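Local coordinates for dimethylsulfoniopropionate lyase (Roseovarius nubinhibens, PDB 4B29), which probably cleaves dimethylsulfoniopropionate to release dimethyl sulfide, and binds a zinc ion in a cupin fold, at residues A[49-52]-A[53-57]; A[100-104]-A[105-109]. All coordinates share one frame; numbering follows the deposited sequence.

Interaction 1. Residues A[49-52]-A[53-57]; sequences ATWP and EDLRW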
ATOM      1  N   ALA A  49      -5.238  11.634   9.167  1.00 10.98           N
ATOM      2  CA  ALA A  49      -6.676  11.197   9.229  1.00 12.96           C
ATOM      3  C   ALA A  49      -6.975  10.545  10.554  1.00 13.56           C
ATOM      4  O   ALA A  49      -6.134   9.804  11.085  1.00 15.19           O
ATOM      5  CB  ALA A  49      -6.965  10.213   8.090  1.00 13.35           C
ATOM      6  N   THR A  50      -8.188  10.778  11.076  1.00 13.18           N
ATOM      7  CA  THR A  50      -8.635  10.038  12.239  1.00 14.50           C
ATOM      8  C   THR A  50      -9.030   8.630  11.807  1.00 13.78           C
ATOM      9  O   THR A  50      -9.630   8.436  10.738  1.00 15.10           O
ATOM     10  CB  THR A  50      -9.872  10.774  12.828  1.00 17.38           C
ATOM     11  OG1 THR A  50      -9.434  12.088  13.189  1.00 21.68           O
ATOM     12  CG2 THR A  50     -10.365  10.082  14.094  1.00 18.94           C
ATOM     13  N   TRP A  51      -8.741   7.628  12.635  1.00 13.81           N
ATOM     14  CA  TRP A  51      -9.139   6.273  12.264  1.00 14.83           C
ATOM     15  C   TRP A  51     -10.659   6.174  12.355  1.00 17.48           C
ATOM     16  O   TRP A  51     -11.192   6.549  13.364  1.00 19.43           O
ATOM     17  CB  TRP A  51      -8.538   5.281  13.251  1.00 15.03           C
ATOM     18  CG  TRP A  51      -8.736   3.834  12.804  1.00 15.11           C
ATOM     19  CD1 TRP A  51      -9.683   2.960  13.275  1.00 18.91           C
ATOM     20  CD2 TRP A  51      -8.005   3.146  11.806  1.00 15.83           C
ATOM     21  NE1 TRP A  51      -9.564   1.755  12.632  1.00 17.39           N
ATOM     22  CE2 TRP A  51      -8.531   1.825  11.734  1.00 15.97           C
ATOM     23  CE3 TRP A  51      -6.921   3.494  10.972  1.00 14.70           C
ATOM     24  CZ2 TRP A  51      -8.038   0.861  10.854  1.00 17.57           C
ATOM     25  CZ3 TRP A  51      -6.408   2.504  10.100  1.00 14.94           C
ATOM     26  CH2 TRP A  51      -6.982   1.210  10.043  1.00 18.67           C
ATOM     27  N   PRO A  52     -11.314   5.670  11.300  1.00 19.18           N
ATOM     28  CA  PRO A  52     -12.797   5.700  11.254  1.00 22.27           C
ATOM     29  C   PRO A  52     -13.428   4.774  12.314  1.00 23.10           C
ATOM     30  O   PRO A  52     -12.870   3.728  12.623  1.00 21.77           O
ATOM     31  CB  PRO A  52     -13.119   5.225   9.834  1.00 21.80           C
ATOM     32  CG  PRO A  52     -11.861   4.697   9.201  1.00 23.31           C
ATOM     33  CD  PRO A  52     -10.682   5.151  10.068  1.00 20.28           C
ATOM     34  N   GLU A  53     -14.569   5.175  12.864  1.00 25.13           N
ATOM     35  CA  GLU A  53     -15.245   4.347  13.834  1.00 27.40           C
ATOM     36  C   GLU A  53     -16.319   3.473  13.152  1.00 26.37           C
ATOM     37  O   GLU A  53     -16.985   2.666  13.825  1.00 27.62           O
ATOM     38  CB  GLU A  53     -15.838   5.230  14.959  1.00 31.33           C
ATOM     39  CG  GLU A  53     -14.790   5.671  16.010  1.00 37.70           C
ATOM     40  CD  GLU A  53     -13.966   4.499  16.607  1.00 46.83           C
ATOM     41  OE1 GLU A  53     -14.566   3.523  17.118  1.00 51.05           O
ATOM     42  OE2 GLU A  53     -12.706   4.565  16.565  1.00 50.83           O
ATOM     43  N   ASP A  54     -16.465   3.592  11.831  1.00 22.13           N
ATOM     44  CA  ASP A  54     -17.569   2.914  11.154  1.00 21.78           C
ATOM     45  C   ASP A  54     -17.165   1.803  10.180  1.00 18.95           C
ATOM     46  O   ASP A  54     -17.937   1.452   9.296  1.00 19.80           O
ATOM     47  CB  ASP A  54     -18.452   3.938  10.450  1.00 21.08           C
ATOM     48  CG  ASP A  54     -17.729   4.663   9.329  1.00 25.62           C
ATOM     49  OD1 ASP A  54     -16.508   4.426   9.104  1.00 21.01           O
ATOM     50  OD2 ASP A  54     -18.386   5.481   8.642  1.00 29.54           O
ATOM     51  N   LEU A  55     -15.945   1.290  10.275  1.00 18.06           N
ATOM     52  CA  LEU A  55     -15.492   0.285   9.304  1.00 16.41           C
ATOM     53  C   LEU A  55     -16.339  -0.990   9.452  1.00 18.40           C
ATOM     54  O   LEU A  55     -16.579  -1.436  10.600  1.00 20.62           O
ATOM     55  CB  LEU A  55     -14.003  -0.072   9.542  1.00 16.73           C
ATOM     56  CG  LEU A  55     -13.019   1.032   9.137  1.00 18.36           C
ATOM     57  CD1 LEU A  55     -11.730   0.787   9.960  1.00 23.23           C
ATOM     58  CD2 LEU A  55     -12.749   0.796   7.734  1.00 20.12           C
ATOM     59  N   ARG A  56     -16.823  -1.475   8.317  1.00 15.96           N
ATOM     60  CA  ARG A  56     -17.744  -2.651   8.270  1.00 17.55           C
ATOM     61  C   ARG A  56     -17.156  -3.707   7.340  1.00 14.43           C
ATOM     62  O   ARG A  56     -16.876  -3.433   6.174  1.00 14.71           O
ATOM     63  CB  ARG A  56     -19.101  -2.275   7.556  1.00 17.15           C
ATOM     64  CG  ARG A  56     -20.017  -1.250   8.159  1.00 25.25           C
ATOM     65  CD  ARG A  56     -20.363  -1.543   9.622  1.00 31.09           C
ATOM     66  NE  ARG A  56     -20.820  -0.291  10.254  1.00 34.46           N
ATOM     67  CZ  ARG A  56     -20.466   0.122  11.466  1.00 31.81           C
ATOM     68  NH1 ARG A  56     -19.668  -0.619  12.243  1.00 31.95           N
ATOM     69  NH2 ARG A  56     -20.955   1.273  11.915  1.00 33.87           N
ATOM     70  N   TRP A  57     -17.106  -4.959   7.815  1.00 13.70           N
ATOM     71  CA  TRP A  57     -16.751  -6.093   6.954  1.00 13.69           C
ATOM     72  C   TRP A  57     -17.557  -6.123   5.669  1.00 13.34           C
ATOM     73  O   TRP A  57     -18.796  -6.067   5.738  1.00 14.40           O
ATOM     74  CB  TRP A  57     -17.000  -7.386   7.753  1.00 13.70           C
ATOM     75  CG  TRP A  57     -16.841  -8.617   6.936  1.00 13.78           C
ATOM     76  CD1 TRP A  57     -17.858  -9.486   6.525  1.00 12.61           C
ATOM     77  CD2 TRP A  57     -15.613  -9.164   6.416  1.00 13.77           C
ATOM     78  NE1 TRP A  57     -17.322 -10.521   5.808  1.00 14.44           N
ATOM     79  CE2 TRP A  57     -15.948 -10.373   5.746  1.00 14.15           C
ATOM     80  CE3 TRP A  57     -14.240  -8.770   6.495  1.00 14.84           C
ATOM     81  CZ2 TRP A  57     -14.977 -11.198   5.126  1.00 16.14           C
ATOM     82  CZ3 TRP A  57     -13.262  -9.597   5.876  1.00 14.81           C
ATOM     83  CH2 TRP A  57     -13.636 -10.785   5.190  1.00 13.70           C
TER
HETATM   84  O   HOH W   1     -14.102   1.352  12.749  1.00 25.50           O
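E53 sets off away from P52, though its CB still lies 3.6 Å from the P52 carbonyl carbon; a bend at chi2 (-52°) then brings the carboxylate round to R36, with which OE2 forms a salt bridge. D54 OD1 comes up beside the outer corner of the proline ring, 3.6 Å from P52 CB, a van der Waals approach, while the same oxygen is hydrogen-bonded to the hydroxyl of T129. L55 carries most of the apolar contact. Its CG lies 3.8 Å from P52 CG, and its CD1 extends beyond the proline to the NE1-CE2-CZ2 side of the W51 indole, 3.6 Å from NE1 and 3.8 Å from CZ2, approaching obliquely. The three side chains touch in pairs: P52 CD sits 3.6 Å above one face of the W51 ring, displaced toward the rim. With CG opposite the backbone N (chi1 -171°), W51 swings its indole forward along the chain to meet the leucine. Residues 52-55 make a turn whose ends are bridged by a water in place of a direct hydrogen bond, the water donating to P52 O at 2.7 Å and accepting from L55 N at 3.1 Å. This is structural packing away from the zinc site. The turn connects helix 43-48 to strand 56-57, where R56 pairs through its backbone with L128. On the helical side, W51 packs on L32 and R36 of helix 24-41 and its ring meets that of H39, while P52 and L55 both touch T129 in the loop following strand 127-128.

Interaction 2. Residues A[100-104]-A[105-109]; sequences HSYTE and AEVGR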
ATOM      1  N   HIS A 100      -4.005  -4.742 -10.112  0.50 16.20           N
ATOM      2  CA  HIS A 100      -2.813  -4.346 -10.873  0.50 18.03           C
ATOM      3  C   HIS A 100      -2.889  -2.908 -11.365  0.50 20.80           C
ATOM      4  O   HIS A 100      -1.905  -2.161 -11.298  0.50 19.09           O
ATOM      5  CB  HIS A 100      -2.706  -5.195 -12.140  0.50 17.95           C
ATOM      6  CG  HIS A 100      -1.795  -6.362 -12.015  0.50 17.58           C
ATOM      7  ND1 HIS A 100      -1.951  -7.496 -12.778  0.50 16.96           N
ATOM      8  CD2 HIS A 100      -0.700  -6.556 -11.249  0.50 14.67           C
ATOM      9  CE1 HIS A 100      -0.999  -8.355 -12.461  0.50 17.99           C
ATOM     10  NE2 HIS A 100      -0.236  -7.809 -11.531  0.50 15.05           N
ATOM     11  N   SER A 101      -4.004  -2.575 -12.024  1.00 24.11           N
ATOM     12  CA  SER A 101      -4.217  -1.171 -12.435  1.00 26.89           C
ATOM     13  C   SER A 101      -3.585  -0.908 -13.800  1.00 26.49           C
ATOM     14  O   SER A 101      -4.257  -0.373 -14.667  1.00 29.49           O
ATOM     15  CB  SER A 101      -3.737  -0.090 -11.424  1.00 29.32           C
ATOM     16  OG  SER A 101      -4.610   0.082 -10.314  1.00 33.02           O
ATOM     17  N   TYR A 102      -2.344  -1.305 -14.019  1.00 23.89           N
ATOM     18  CA  TYR A 102      -1.646  -0.882 -15.233  1.00 22.16           C
ATOM     19  C   TYR A 102      -1.610  -2.011 -16.260  1.00 23.30           C
ATOM     20  O   TYR A 102      -1.699  -3.180 -15.900  1.00 23.03           O
ATOM     21  CB  TYR A 102      -0.208  -0.430 -14.935  1.00 22.21           C
ATOM     22  CG  TYR A 102      -0.178   0.723 -13.949  1.00 18.90           C
ATOM     23  CD1 TYR A 102      -0.613   1.985 -14.333  1.00 19.08           C
ATOM     24  CD2 TYR A 102       0.282   0.533 -12.646  1.00 18.73           C
ATOM     25  CE1 TYR A 102      -0.613   3.069 -13.422  1.00 17.66           C
ATOM     26  CE2 TYR A 102       0.273   1.595 -11.713  1.00 16.76           C
ATOM     27  CZ  TYR A 102      -0.135   2.859 -12.123  1.00 17.09           C
ATOM     28  OH  TYR A 102      -0.104   3.908 -11.205  1.00 17.86           O
ATOM     29  N   THR A 103      -1.386  -1.610 -17.496  1.00 23.81           N
ATOM     30  CA  THR A 103      -1.285  -2.577 -18.602  1.00 25.88           C
ATOM     31  C   THR A 103       0.132  -3.049 -18.780  1.00 26.92           C
ATOM     32  O   THR A 103       1.095  -2.419 -18.300  1.00 26.17           O
ATOM     33  CB  THR A 103      -1.740  -1.979 -19.942  1.00 26.47           C
ATOM     34  OG1 THR A 103      -0.839  -0.935 -20.372  1.00 27.56           O
ATOM     35  CG2 THR A 103      -3.144  -1.430 -19.819  1.00 28.11           C
ATOM     36  N   GLU A 104       0.267  -4.148 -19.526  1.00 26.74           N
ATOM     37  CA  GLU A 104       1.585  -4.659 -19.854  1.00 28.10           C
ATOM     38  C   GLU A 104       2.402  -3.628 -20.637  1.00 27.76           C
ATOM     39  O   GLU A 104       3.608  -3.481 -20.408  1.00 27.60           O
ATOM     40  CB  GLU A 104       1.473  -5.996 -20.603  1.00 27.94           C
ATOM     41  CG  GLU A 104       2.827  -6.714 -20.676  1.00 31.51           C
ATOM     42  CD  GLU A 104       2.814  -7.955 -21.563  1.00 35.70           C
ATOM     43  OE1 GLU A 104       1.731  -8.514 -21.832  1.00 35.71           O
ATOM     44  OE2 GLU A 104       3.913  -8.373 -21.974  1.00 39.27           O
ATOM     45  N   ALA A 105       1.752  -2.883 -21.526  1.00 29.13           N
ATOM     46  CA  ALA A 105       2.419  -1.837 -22.300  1.00 29.75           C
ATOM     47  C   ALA A 105       2.997  -0.752 -21.401  1.00 30.36           C
ATOM     48  O   ALA A 105       4.080  -0.209 -21.662  1.00 29.99           O
ATOM     49  CB  ALA A 105       1.435  -1.214 -23.300  1.00 30.73           C
ATOM     50  N   GLU A 106       2.270  -0.433 -20.333  1.00 29.15           N
ATOM     51  CA  GLU A 106       2.685   0.626 -19.413  1.00 28.15           C
ATOM     52  C   GLU A 106       3.840   0.231 -18.514  1.00 27.19           C
ATOM     53  O   GLU A 106       4.763   1.019 -18.335  1.00 27.99           O
ATOM     54  CB  GLU A 106       1.506   1.047 -18.544  1.00 28.24           C
ATOM     55  CG  GLU A 106       0.560   1.954 -19.247  1.00 27.81           C
ATOM     56  CD  GLU A 106      -0.636   2.317 -18.402  1.00 27.31           C
ATOM     57  OE1 GLU A 106      -1.229   1.412 -17.743  1.00 26.01           O
ATOM     58  OE2 GLU A 106      -0.979   3.529 -18.420  1.00 30.62           O
ATOM     59  N   VAL A 107       3.819  -0.981 -17.972  1.00 25.91           N
ATOM     60  CA  VAL A 107       4.808  -1.363 -16.949  1.00 25.79           C
ATOM     61  C   VAL A 107       5.629  -2.629 -17.212  1.00 25.71           C
ATOM     62  O   VAL A 107       6.605  -2.877 -16.526  1.00 25.55           O
ATOM     63  CB  VAL A 107       4.166  -1.517 -15.543  1.00 25.08           C
ATOM     64  CG1 VAL A 107       3.598  -0.196 -15.070  1.00 24.17           C
ATOM     65  CG2 VAL A 107       3.131  -2.616 -15.514  1.00 23.76           C
ATOM     66  N   GLY A 108       5.192  -3.443 -18.163  1.00 26.13           N
ATOM     67  CA  GLY A 108       5.904  -4.676 -18.497  1.00 25.44           C
ATOM     68  C   GLY A 108       5.427  -5.861 -17.701  1.00 25.70           C
ATOM     69  O   GLY A 108       4.964  -5.727 -16.536  1.00 24.35           O
ATOM     70  N   ARG A 109       5.569  -7.052 -18.286  1.00 24.49           N
ATOM     71  CA  ARG A 109       5.136  -8.270 -17.609  1.00 24.80           C
ATOM     72  C   ARG A 109       5.828  -8.594 -16.270  1.00 23.75           C
ATOM     73  O   ARG A 109       5.184  -9.100 -15.346  1.00 23.32           O
ATOM     74  CB  ARG A 109       5.224  -9.490 -18.570  1.00 25.74           C
ATOM     75  CG  ARG A 109       4.786 -10.843 -17.946  1.00 27.57           C
ATOM     76  CD  ARG A 109       3.281 -10.878 -17.514  1.00 30.09           C
ATOM     77  NE  ARG A 109       2.401 -10.312 -18.543  1.00 33.08           N
ATOM     78  CZ  ARG A 109       1.156  -9.883 -18.334  1.00 34.81           C
ATOM     79  NH1 ARG A 109       0.609  -9.932 -17.125  1.00 34.29           N
ATOM     80  NH2 ARG A 109       0.457  -9.391 -19.342  1.00 35.25           N
TER
HETATM   81  O   HOH W   2      -3.936   1.538 -17.295  1.00 35.53           O
HETATM   82  O   HOH W   3       6.415  -7.322 -20.999  1.00 33.77           O
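T103 and E106 face each other across the first turn of helix 104-107 and form a capping box, each side chain serving the other's backbone N-H. T103 OG1 accepts from E106 N at 3.1 Å, brought over the helix end by a chi1 of 67° that sets the hydroxyl between the backbone N and the carbonyl carbon. In return, T103 N gives an almost straight bond (170°) to E106 OE1, 3.0 Å away, using the anti lone pair of that oxygen. A water, itself bonded to S101 O, donates a second hydrogen bond to E106 OE1, which also lies at the edge of the Y102 ring, 3.5 Å from CD1. T103 O takes V107 N at 3.1 Å and, weakly, E106 N. E104 O accepts from G108 N at 2.7 Å, where a positive phi ends the short helix. The E104 chain runs out extended, and its OE1 forms a salt bridge with R109 NH2 at 2.9 Å; the nitrogen meets OE1 from above the carboxylate plane, whereas OE1 lies close to the guanidinium plane. The other oxygen, OE2, is joined to R109 N through a water. Beside these polar links Y102 CB packs on V107 CG1, while the Y102 hydroxyl bonds to that of Y145 and its side chain lies about 7 Å from the zinc ion. The T103, E106 and V107 N-H groups thus each gain an acceptor from the capping box and T103 O, and the E104 carboxylate is engaged at both oxygens; its negative charge next to R109 would be expected to be stabilised.

How the interactions relate
Interaction 1 comes first along the chain, and interaction 2 opens only after helices 67-73 and 83-92 have intervened. The two lie on opposite sides of the chain's centre, with their own centres 32 Å apart and nearest atoms about 19 Å apart, so they do not touch. Residues 49-57 end in strand 56-57, an outermost strand of the seven-stranded mixed sheet. Residues 100-109 run into helix 109-114, which precedes strand 115-122 of that same sheet, and also pack on M215 of strand 214-215 in the other sheet. Interaction 1 is peripheral packing away from the zinc site, whereas interaction 2 borders the metal-binding region of the cupin fold through Y102.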